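Local coordinates for protein flavodoxin (Bacillus cereus, PDB 6GAQ) that binds flavin mononucleotide and probably serves as a low-potential electron donor to a number of redox enzymes, at residues H79-I85 with R115-R119; E122-E126 with A149-K153. All coordinates share one frame; numbering follows the deposited sequence.

Interaction 1 joins the C-terminal ends of helices 73-81 and 107-117 on one face of the central parallel sheet. Interaction 2 lies on the other face, where the end of helix 137-152 meets strand 122-131. The centres of the two contacts are about 19 Å apart. They follow in series: helix 107-117 ends in interaction 1, and the chain then turns into the strand that opens interaction 2. The two contacts also touch, with Val-117 CG2 packed 3.8 Å from Leu-123 CB. Both are away from the FMN pocket, which includes Ser-17, Thr-65 and Asp-99, and from the calcium-binding residues, among them Glu-131 and Asp-139.

Interaction 1 (H79-I85 with R115-R119); sequences HDDLENI and RLVER
His-79 and Arg-115 meet with their flat groups nearly parallel. The ring and guanidinium planes are only 5° apart, although the side chains themselves are roughly perpendicular. His-79 NE2 lies over one guanidinium face, 3.2 Å from Arg-115 CZ. The ring does not bond to the guanidinium nitrogens, because the angles are poor. The Arg-115 chain bends at chi2 and chi3, which folds NE back toward the helix end of 79-85. There it gives a nearly straight bond to His-79 O (3.2 Å, N-H...O angle 172°). That oxygen lies in the guanidinium plane. It also accepts Leu-82 N, and the two donors reach it from opposite faces of its carbonyl plane. The other guanidinium face is met by Glu-83 OE1, in a long salt bridge of 3.7 Å to Arg-115 NH2. OE1 sits well above the guanidinium plane, where no N-H points at it, so only charge acts here. The carboxylate itself stands nearly upright on the guanidinium.

In this flavodoxin fold, helices 73-81 and 107-117 are neighbours on the same face of the parallel sheet, and the contact joins them where they end. Leu-82 points its side chain toward helix 107-117. Its CD1 packs 3.6 Å from Arg-115 CG, and the two chains lie alongside, running opposite ways. Leu-82 also touches Ala-50 and Leu-53, while Leu-116 reaches Val-92 and Val-94 of the sheet.

Glu-83 also bridges to the second arginine, with OE2 3.6 Å from Arg-119 NH1. Again the carboxylate and guanidinium planes are steeply inclined. Arg-119 NE makes a weak bond to Ile-85 O (2.8 Å), while Glu-83 O sits over one face of its guanidinium. Arg-115 NH1 is salt-bridged to Glu-118 OE1 at 2.7 Å, which extends the charge network to four residues.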
# COMPACT_ATOMS: atom_id res chain seq x y z
N HIS A 79 -3.94 -6.33 9.32
CA HIS A 79 -4.36 -7.26 8.28
C HIS A 79 -5.48 -8.18 8.78
O HIS A 79 -6.50 -8.35 8.11
CB HIS A 79 -3.16 -8.08 7.79
CG HIS A 79 -3.53 -9.40 7.19
ND1 HIS A 79 -3.21 -10.60 7.79
CD2 HIS A 79 -4.19 -9.71 6.05
CE1 HIS A 79 -3.65 -11.59 7.04
NE2 HIS A 79 -4.25 -11.08 5.98
N ASP A 80 -5.29 -8.76 9.97
CA ASP A 80 -6.37 -9.52 10.59
C ASP A 80 -7.57 -8.63 10.89
O ASP A 80 -8.72 -9.09 10.85
CB ASP A 80 -5.88 -10.20 11.87
CG ASP A 80 -4.95 -11.36 11.60
OD1 ASP A 80 -4.80 -11.74 10.42
OD2 ASP A 80 -4.37 -11.90 12.57
N ASP A 81 -7.32 -7.35 11.19
CA ASP A 81 -8.41 -6.41 11.47
C ASP A 81 -9.33 -6.21 10.28
O ASP A 81 -10.50 -5.85 10.46
CB ASP A 81 -7.82 -5.06 11.90
CG ASP A 81 -8.82 -4.21 12.66
OD1 ASP A 81 -9.92 -4.71 12.96
OD2 ASP A 81 -8.49 -3.04 12.96
N LEU A 82 -8.83 -6.44 9.06
CA LEU A 82 -9.66 -6.27 7.87
C LEU A 82 -10.74 -7.34 7.75
O LEU A 82 -11.64 -7.18 6.92
CB LEU A 82 -8.78 -6.28 6.62
CG LEU A 82 -7.89 -5.05 6.39
CD1 LEU A 82 -6.67 -5.41 5.56
CD2 LEU A 82 -8.67 -3.93 5.73
N GLU A 83 -10.68 -8.40 8.56
CA GLU A 83 -11.53 -9.57 8.37
C GLU A 83 -13.02 -9.23 8.38
O GLU A 83 -13.82 -9.96 7.79
CB GLU A 83 -11.21 -10.61 9.44
CG GLU A 83 -12.00 -11.92 9.35
CD GLU A 83 -11.69 -12.71 8.10
OE1 GLU A 83 -10.54 -12.64 7.62
OE2 GLU A 83 -12.59 -13.41 7.59
N ASN A 84 -13.40 -8.13 9.03
CA ASN A 84 -14.80 -7.85 9.30
C ASN A 84 -15.28 -6.55 8.65
O ASN A 84 -16.01 -5.77 9.25
CB ASN A 84 -15.05 -7.78 10.81
CG ASN A 84 -15.25 -9.15 11.42
OD1 ASN A 84 -15.13 -10.18 10.75
ND2 ASN A 84 -15.56 -9.18 12.71
N ILE A 85 -14.88 -6.31 7.40
CA ILE A 85 -15.38 -5.15 6.66
C ILE A 85 -15.58 -5.53 5.20
O ILE A 85 -14.82 -6.33 4.64
CB ILE A 85 -14.44 -3.93 6.77
CG1 ILE A 85 -12.99 -4.33 6.54
CG2 ILE A 85 -14.62 -3.22 8.10
CD1 ILE A 85 -12.13 -3.18 6.06
N ARG A 115 -5.81 -10.27 0.67
CA ARG A 115 -6.76 -9.89 1.70
C ARG A 115 -7.76 -8.86 1.18
O ARG A 115 -8.96 -8.97 1.43
CB ARG A 115 -6.03 -9.36 2.92
CG ARG A 115 -6.91 -8.61 3.92
CD ARG A 115 -7.96 -9.53 4.53
NE ARG A 115 -7.45 -10.26 5.69
CZ ARG A 115 -7.45 -11.58 5.81
NH1 ARG A 115 -7.93 -12.33 4.82
NH2 ARG A 115 -6.97 -12.16 6.90
N LEU A 116 -7.28 -7.85 0.44
CA LEU A 116 -8.18 -6.84 -0.10
C LEU A 116 -9.16 -7.44 -1.09
O LEU A 116 -10.35 -7.10 -1.09
CB LEU A 116 -7.38 -5.71 -0.74
CG LEU A 116 -6.58 -4.82 0.22
CD1 LEU A 116 -5.90 -3.69 -0.52
CD2 LEU A 116 -7.49 -4.28 1.32
N VAL A 117 -8.68 -8.35 -1.95
CA VAL A 117 -9.57 -9.03 -2.88
C VAL A 117 -10.51 -9.97 -2.13
O VAL A 117 -11.69 -10.11 -2.48
CB VAL A 117 -8.75 -9.78 -3.95
CG1 VAL A 117 -9.66 -10.63 -4.82
CG2 VAL A 117 -7.98 -8.79 -4.81
N GLU A 118 -10.01 -10.60 -1.07
CA GLU A 118 -10.82 -11.49 -0.24
C GLU A 118 -11.99 -10.76 0.42
O GLU A 118 -12.89 -11.43 0.96
CB GLU A 118 -9.95 -12.14 0.83
CG GLU A 118 -10.47 -13.46 1.39
CD GLU A 118 -9.47 -14.14 2.30
OE1 GLU A 118 -8.34 -13.62 2.44
OE2 GLU A 118 -9.82 -15.19 2.89
N ARG A 119 -12.01 -9.43 0.40
CA ARG A 119 -13.05 -8.65 1.06
C ARG A 119 -13.84 -7.78 0.08
O ARG A 119 -14.54 -6.86 0.51
CB ARG A 119 -12.43 -7.79 2.17
CG ARG A 119 -11.84 -8.62 3.29
CD ARG A 119 -12.72 -8.61 4.52
NE ARG A 119 -14.09 -9.02 4.23
CZ ARG A 119 -14.59 -10.21 4.54
NH1 ARG A 119 -13.84 -11.11 5.16
NH2 ARG A 119 -15.85 -10.49 4.24

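Interaction 2 (E122-E126 with A149-K153); sequences ELVQE and AFAEK
Val-124 turns its side chain toward helix 137-152 and meets both Phe-150 and Lys-153. The preceding residues, Glu-122 and Leu-123, bring the chain here as strand. Leu-123 points to the other side of the sheet, where it touches Glu-113 and Val-117 of helix 107-117. At Val-124, CG2 reaches CD1 of the Phe-150 ring at 3.6 Å. The ring is met obliquely, and the two side chains are roughly perpendicular. Val-124 CB lies against the aliphatic part of Lys-153, 3.7 Å from CG. These two side chains lie alongside and head opposite ways.

Lys-153 bends at chi2 and again at chi4 (49°). The bends bring its tip alongside the valine to the backbone of Val-124. NZ then donates to Val-124 O at 2.8 Å. It approaches from above the carbonyl plane, 57° out of it, and so does not follow a lone pair.

Strand 122-131 is one of the two outermost strands of the five-stranded parallel sheet in this flavodoxin fold, and a bulge or short loop breaks it along its length. Helix 137-152 packs on one face of that sheet. The contact joins the start of the strand to the last turn of the helix. Phe-150 continues inward onto Ala-93 of the next strand and meets the ring of Phe-154.

Gln-125 comes next and extends its side chain to the helix. Its amide stands at 87° to the Phe-150 ring. OE1 accepts a weak bond from Lys-153 NZ at 3.3 Å, so the ammonium group has two acceptors from consecutive residues. OE1 also packs against the Ala-149 methyl, 3.5 Å from CB. The other end of the amide is held more firmly, since NE2 donates to Phe-146 O one turn earlier in the helix.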
# COMPACT_ATOMS: atom_id res chain seq x y z
N GLU A 122 -11.86 -3.85 -5.43
CA GLU A 122 -11.46 -3.95 -6.83
C GLU A 122 -9.98 -3.62 -6.93
O GLU A 122 -9.59 -2.45 -6.89
CB GLU A 122 -12.30 -3.02 -7.71
CG GLU A 122 -11.91 -3.07 -9.18
CD GLU A 122 -12.57 -1.98 -10.01
OE1 GLU A 122 -12.43 -2.01 -11.25
OE2 GLU A 122 -13.23 -1.10 -9.42
N LEU A 123 -9.15 -4.65 -7.05
CA LEU A 123 -7.71 -4.47 -7.20
C LEU A 123 -7.42 -4.04 -8.63
O LEU A 123 -7.59 -4.83 -9.57
CB LEU A 123 -6.98 -5.77 -6.85
CG LEU A 123 -5.46 -5.72 -6.84
CD1 LEU A 123 -4.96 -4.66 -5.87
CD2 LEU A 123 -4.90 -7.08 -6.49
N VAL A 124 -6.98 -2.79 -8.80
CA VAL A 124 -6.88 -2.21 -10.14
C VAL A 124 -5.55 -2.49 -10.84
O VAL A 124 -5.48 -2.37 -12.07
CB VAL A 124 -7.12 -0.69 -10.09
CG1 VAL A 124 -8.59 -0.40 -9.82
CG2 VAL A 124 -6.24 -0.05 -9.04
N GLN A 125 -4.51 -2.86 -10.10
CA GLN A 125 -3.21 -3.10 -10.72
C GLN A 125 -2.34 -3.91 -9.78
O GLN A 125 -2.57 -3.97 -8.57
CB GLN A 125 -2.52 -1.78 -11.09
CG GLN A 125 -2.32 -0.82 -9.93
CD GLN A 125 -2.01 0.59 -10.39
OE1 GLN A 125 -2.72 1.15 -11.23
NE2 GLN A 125 -0.95 1.17 -9.84
N GLU A 126 -1.32 -4.54 -10.36
CA GLU A 126 -0.37 -5.33 -9.59
C GLU A 126 0.45 -4.43 -8.68
O GLU A 126 0.70 -3.25 -8.97
CB GLU A 126 0.55 -6.11 -10.53
CG GLU A 126 1.51 -7.08 -9.84
CD GLU A 126 0.79 -8.07 -8.94
OE1 GLU A 126 -0.28 -8.57 -9.33
OE2 GLU A 126 1.31 -8.35 -7.84
N ALA A 149 -0.79 5.40 -12.86
CA ALA A 149 -1.73 4.39 -13.35
C ALA A 149 -2.91 4.22 -12.40
O ALA A 149 -4.04 4.00 -12.84
CB ALA A 149 -1.00 3.06 -13.55
N PHE A 150 -2.65 4.32 -11.09
CA PHE A 150 -3.75 4.29 -10.13
C PHE A 150 -4.67 5.48 -10.31
O PHE A 150 -5.90 5.34 -10.22
CB PHE A 150 -3.18 4.26 -8.71
CG PHE A 150 -4.22 4.00 -7.65
CD1 PHE A 150 -4.63 2.71 -7.37
CD2 PHE A 150 -4.77 5.05 -6.93
CE1 PHE A 150 -5.58 2.46 -6.39
CE2 PHE A 150 -5.72 4.81 -5.95
CZ PHE A 150 -6.12 3.52 -5.68
N ALA A 151 -4.11 6.66 -10.58
CA ALA A 151 -4.93 7.84 -10.82
C ALA A 151 -5.72 7.71 -12.12
O ALA A 151 -6.84 8.24 -12.21
CB ALA A 151 -4.06 9.09 -10.86
N GLU A 152 -5.17 7.01 -13.11
CA GLU A 152 -5.91 6.79 -14.35
C GLU A 152 -7.14 5.91 -14.12
O GLU A 152 -8.11 5.99 -14.88
CB GLU A 152 -5.00 6.16 -15.41
CG GLU A 152 -4.08 7.16 -16.09
CD GLU A 152 -2.97 6.48 -16.87
OE1 GLU A 152 -2.04 7.19 -17.32
OE2 GLU A 152 -3.02 5.24 -17.04
N LYS A 153 -7.11 5.07 -13.08
CA LYS A 153 -8.28 4.29 -12.71
C LYS A 153 -9.37 5.15 -12.08
O LYS A 153 -10.48 4.64 -11.86
CB LYS A 153 -7.88 3.17 -11.75
CG LYS A 153 -6.78 2.26 -12.27
CD LYS A 153 -7.27 1.42 -13.43
CE LYS A 153 -6.10 0.82 -14.20
NZ LYS A 153 -5.12 0.16 -13.30